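Local coordinates for protein 3-deoxy-D-manno-octulosonate 8-phosphate phosphatase KdsC (Haemophilus influenzae, PDB 4HGP) that hydrolyses 3-deoxy-D-manno-octulosonate 8-phosphate to 3-deoxy-D-manno-octulosonate and inorganic phosphate, a magnesium-dependent step of lipopolysaccharide biosynthesis, at residues V11-D16 / V54-G59. Numbering follows the deposited sequence.
Sequences VITDVD and VAVLSG. With MG (magnesium ion), chain B; VN4 (oxido(dioxo)vanadium), chain C; KDO (3-deoxy-alpha-D-manno-oct-2-ulopyranosonic acid), chain D.
V15 CG2 presses against V56 CG1 (3.4 Å), tighter than usual van der Waals contact, and also meets S58 CB. D14 splits its carboxylate between two metals: OD1 binds the vanadium of an oxido(dioxo)vanadium group (2.1 Å), and OD2 binds magnesium, which also takes D16 O, D107 OD1 and two waters. Vanadate O1 is gripped by V15 N and, nearly straight, by D16 N (2.8 Å to O1, 164°), with S58 OG 2.6 Å from O1; G59 N donates to O3 from the other segment. With OG anti to the backbone N (chi1 179°), S58 faces O1; one water donates to both S58 OG and D16 OD2, S58 OG also hydrogen-bonds R60 O, and D16 OD1 is salt-bridged to K34. Behind this shell three backbone hydrogen bonds join the strands: A55 N to V11 O (2.7 Å), T13 N to A55 O and L57 N to T13 O (2.9 Å). I12 CG2 rests on L57 CB on the face covered by helix 84-95; on the other, T13 and V56 lie side by side, beneath helix 147-158 at T13. T13 OG1 donates a hydrogen bond to D14 O, linking it to the residue that binds both metals. The DxD sequence at the end of this strand, with S58 at the end of its neighbour, is the active-site arrangement of the haloacid dehalogenase (HAD) Rossmann-like fold; vanadate probably mimics the phosphoryl group, with D14 in the nucleophile position.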
ATOM      1  N   VAL A  11      16.234 -12.029 -20.001  1.00 14.09           N
ATOM      2  CA  VAL A  11      15.319 -10.974 -19.574  1.00 16.23           C
ATOM      3  C   VAL A  11      16.029  -9.965 -18.677  1.00 13.85           C
ATOM      4  O   VAL A  11      16.618 -10.334 -17.656  1.00 14.52           O
ATOM      5  CB  VAL A  11      14.112 -11.536 -18.793  1.00 15.01           C
ATOM      6  CG1 VAL A  11      13.233 -10.399 -18.315  1.00 12.08           C
ATOM      7  CG2 VAL A  11      13.315 -12.519 -19.646  1.00 15.18           C
ATOM      8  N   ILE A  12      15.961  -8.693 -19.059  1.00 14.20           N
ATOM      9  CA  ILE A  12      16.491  -7.616 -18.232  1.00 13.33           C
ATOM     10  C   ILE A  12      15.344  -6.800 -17.635  1.00 13.29           C
ATOM     11  O   ILE A  12      14.438  -6.373 -18.352  1.00 11.25           O
ATOM     12  CB  ILE A  12      17.403  -6.692 -19.045  1.00 13.60           C
ATOM     13  CG1 ILE A  12      18.515  -7.510 -19.712  1.00 15.55           C
ATOM     14  CG2 ILE A  12      17.952  -5.580 -18.161  1.00 15.09           C
ATOM     15  CD1 ILE A  12      19.419  -6.691 -20.624  1.00 16.26           C
ATOM     16  N   THR A  13      15.371  -6.601 -16.323  1.00 13.60           N
ATOM     17  CA  THR A  13      14.291  -5.872 -15.673  1.00 15.38           C
ATOM     18  C   THR A  13      14.757  -4.632 -14.915  1.00 12.25           C
ATOM     19  O   THR A  13      15.788  -4.632 -14.246  1.00 13.13           O
ATOM     20  CB  THR A  13      13.466  -6.787 -14.740  1.00 14.75           C
ATOM     21  OG1 THR A  13      12.328  -6.073 -14.238  1.00 14.32           O
ATOM     22  CG2 THR A  13      14.314  -7.305 -13.572  1.00 13.55           C
ATOM     23  N   ASP A  14      13.980  -3.569 -15.051  1.00 11.68           N
ATOM     24  CA  ASP A  14      14.118  -2.397 -14.214  1.00 11.81           C
ATOM     25  C   ASP A  14      13.546  -2.731 -12.826  1.00 12.66           C
ATOM     26  O   ASP A  14      12.792  -3.687 -12.685  1.00 13.54           O
ATOM     27  CB  ASP A  14      13.341  -1.255 -14.845  1.00 11.46           C
ATOM     28  CG  ASP A  14      13.282  -0.060 -13.961  1.00 13.25           C
ATOM     29  OD1 ASP A  14      14.356   0.345 -13.481  1.00 14.52           O
ATOM     30  OD2 ASP A  14      12.167   0.441 -13.716  1.00 14.28           O
ATOM     31  N   VAL A  15      13.904  -1.964 -11.800  1.00 12.07           N
ATOM     32  CA  VAL A  15      13.428  -2.276 -10.452  1.00 13.52           C
ATOM     33  C   VAL A  15      12.281  -1.396  -9.991  1.00 13.04           C
ATOM     34  O   VAL A  15      11.178  -1.883  -9.714  1.00 12.10           O
ATOM     35  CB  VAL A  15      14.552  -2.177  -9.415  1.00 15.28           C
ATOM     36  CG1 VAL A  15      14.048  -2.591  -8.037  1.00 14.65           C
ATOM     37  CG2 VAL A  15      15.744  -3.008  -9.857  1.00 13.98           C
ATOM     38  N   ASP A  16      12.549  -0.103  -9.865  1.00 11.72           N
ATOM     39  CA  ASP A  16      11.551   0.787  -9.289  1.00 14.27           C
ATOM     40  C   ASP A  16      10.409   0.972 -10.273  1.00 11.84           C
ATOM     41  O   ASP A  16      10.620   1.404 -11.418  1.00 14.05           O
ATOM     42  CB  ASP A  16      12.166   2.135  -8.889  1.00 12.88           C
ATOM     43  CG  ASP A  16      13.379   1.982  -7.986  1.00 16.35           C
ATOM     44  OD1 ASP A  16      13.214   1.477  -6.854  1.00 15.31           O
ATOM     45  OD2 ASP A  16      14.496   2.370  -8.403  1.00 15.76           O
ATOM     46  N   VAL A  54      18.260 -14.043 -16.132  1.00 16.21           N
ATOM     47  CA  VAL A  54      17.574 -12.835 -15.692  1.00 18.41           C
ATOM     48  C   VAL A  54      18.606 -11.795 -15.242  1.00 17.47           C
ATOM     49  O   VAL A  54      19.552 -12.119 -14.529  1.00 19.83           O
ATOM     50  CB  VAL A  54      16.565 -13.145 -14.548  1.00 16.76           C
ATOM     51  CG1 VAL A  54      15.890 -11.867 -14.052  1.00 18.70           C
ATOM     52  CG2 VAL A  54      15.523 -14.165 -14.999  1.00 15.32           C
ATOM     53  N   ALA A  55      18.437 -10.551 -15.674  1.00 18.57           N
ATOM     54  CA  ALA A  55      19.326  -9.478 -15.238  1.00 16.73           C
ATOM     55  C   ALA A  55      18.554  -8.264 -14.739  1.00 18.53           C
ATOM     56  O   ALA A  55      17.409  -8.019 -15.135  1.00 16.28           O
ATOM     57  CB  ALA A  55      20.286  -9.082 -16.355  1.00 15.11           C
ATOM     58  N   VAL A  56      19.191  -7.509 -13.854  1.00 16.55           N
ATOM     59  CA  VAL A  56      18.587  -6.325 -13.288  1.00 16.10           C
ATOM     60  C   VAL A  56      19.338  -5.092 -13.759  1.00 15.50           C
ATOM     61  O   VAL A  56      20.562  -5.076 -13.773  1.00 15.61           O
ATOM     62  CB  VAL A  56      18.593  -6.401 -11.762  1.00 15.97           C
ATOM     63  CG1 VAL A  56      18.158  -5.088 -11.169  1.00 17.18           C
ATOM     64  CG2 VAL A  56      17.692  -7.522 -11.308  1.00 12.81           C
ATOM     65  N   LEU A  57      18.591  -4.070 -14.172  1.00 16.87           N
ATOM     66  CA  LEU A  57      19.161  -2.805 -14.610  1.00 16.42           C
ATOM     67  C   LEU A  57      18.399  -1.656 -13.958  1.00 14.97           C
ATOM     68  O   LEU A  57      17.231  -1.426 -14.269  1.00 14.90           O
ATOM     69  CB  LEU A  57      19.092  -2.695 -16.136  1.00 15.43           C
ATOM     70  CG  LEU A  57      19.717  -1.465 -16.795  1.00 15.87           C
ATOM     71  CD1 LEU A  57      21.146  -1.257 -16.313  1.00 15.24           C
ATOM     72  CD2 LEU A  57      19.667  -1.605 -18.304  1.00 14.08           C
ATOM     73  N   SER A  58      19.068  -0.941 -13.058  1.00 17.28           N
ATOM     74  CA  SER A  58      18.426   0.102 -12.262  1.00 17.41           C
ATOM     75  C   SER A  58      19.248   1.385 -12.220  1.00 16.98           C
ATOM     76  O   SER A  58      20.471   1.339 -12.135  1.00 19.69           O
ATOM     77  CB  SER A  58      18.189  -0.398 -10.830  1.00 17.11           C
ATOM     78  OG  SER A  58      17.582   0.597 -10.026  1.00 16.79           O
ATOM     79  N   GLY A  59      18.568   2.525 -12.271  1.00 17.12           N
ATOM     80  CA  GLY A  59      19.220   3.813 -12.133  1.00 17.96           C
ATOM     81  C   GLY A  59      19.542   4.147 -10.688  1.00 19.40           C
ATOM     82  O   GLY A  59      20.190   5.156 -10.400  1.00 17.83           O
TER
HETATM   83 MG    MG B 201      11.395   2.225 -13.179  1.00 13.63          MG
HETATM   84  V   VN4 C 202      14.613   1.956 -12.155  1.00 18.15           V
HETATM   85  O1  VN4 C 202      15.112   0.439 -10.832  1.00 13.71           O
HETATM   86  O2  VN4 C 202      12.683   2.728 -12.287  1.00 18.25           O
HETATM   87  O3  VN4 C 202      16.050   2.531 -13.557  1.00 15.63           O
HETATM   88  C1  KDO D 203      13.879   9.159  -7.674  0.62 18.45           C
HETATM   89  O1A KDO D 203      14.655   8.959  -6.708  0.62 18.86           O
HETATM   90  O1B KDO D 203      12.656   9.333  -7.457  0.62 16.35           O
HETATM   91  C2  KDO D 203      14.390   9.171  -9.080  0.62 18.68           C
HETATM   92  O2  KDO D 203      13.219   9.370  -9.972  0.62 18.07           O
HETATM   93  C3  KDO D 203      15.142  10.066  -9.227  0.62 20.04           C
HETATM   94  C4  KDO D 203      15.886  10.080 -10.267  0.62 21.26           C
HETATM   95  O4  KDO D 203      17.221  10.654  -9.806  0.62 22.86           O
HETATM   96  C5  KDO D 203      16.260   8.800 -10.919  0.62 21.10           C
HETATM   97  O5  KDO D 203      17.420   8.447 -10.318  0.62 23.22           O
HETATM   98  C6  KDO D 203      15.250   7.530 -10.940  0.62 20.36           C
HETATM   99  O6  KDO D 203      15.030   7.844  -9.421  0.62 19.74           O
HETATM  100  C7  KDO D 203      15.710   6.346 -11.160  0.62 19.71           C
HETATM  101  O7  KDO D 203      17.092   6.265 -10.714  0.62 21.94           O
HETATM  102  C8  KDO D 203      15.604   5.953 -12.681  0.62 19.00           C
HETATM  103  O8  KDO D 203      15.692   4.609 -13.004  0.62 16.99           O
HETATM  104  O   HOH W   1      16.371   0.609  -7.424  1.00 14.81           O
HETATM  105  O   HOH W   2      10.658   4.036 -12.501  1.00 10.56           O
HETATM  106  O   HOH W   3      12.236   3.128 -14.838  1.00 17.68           O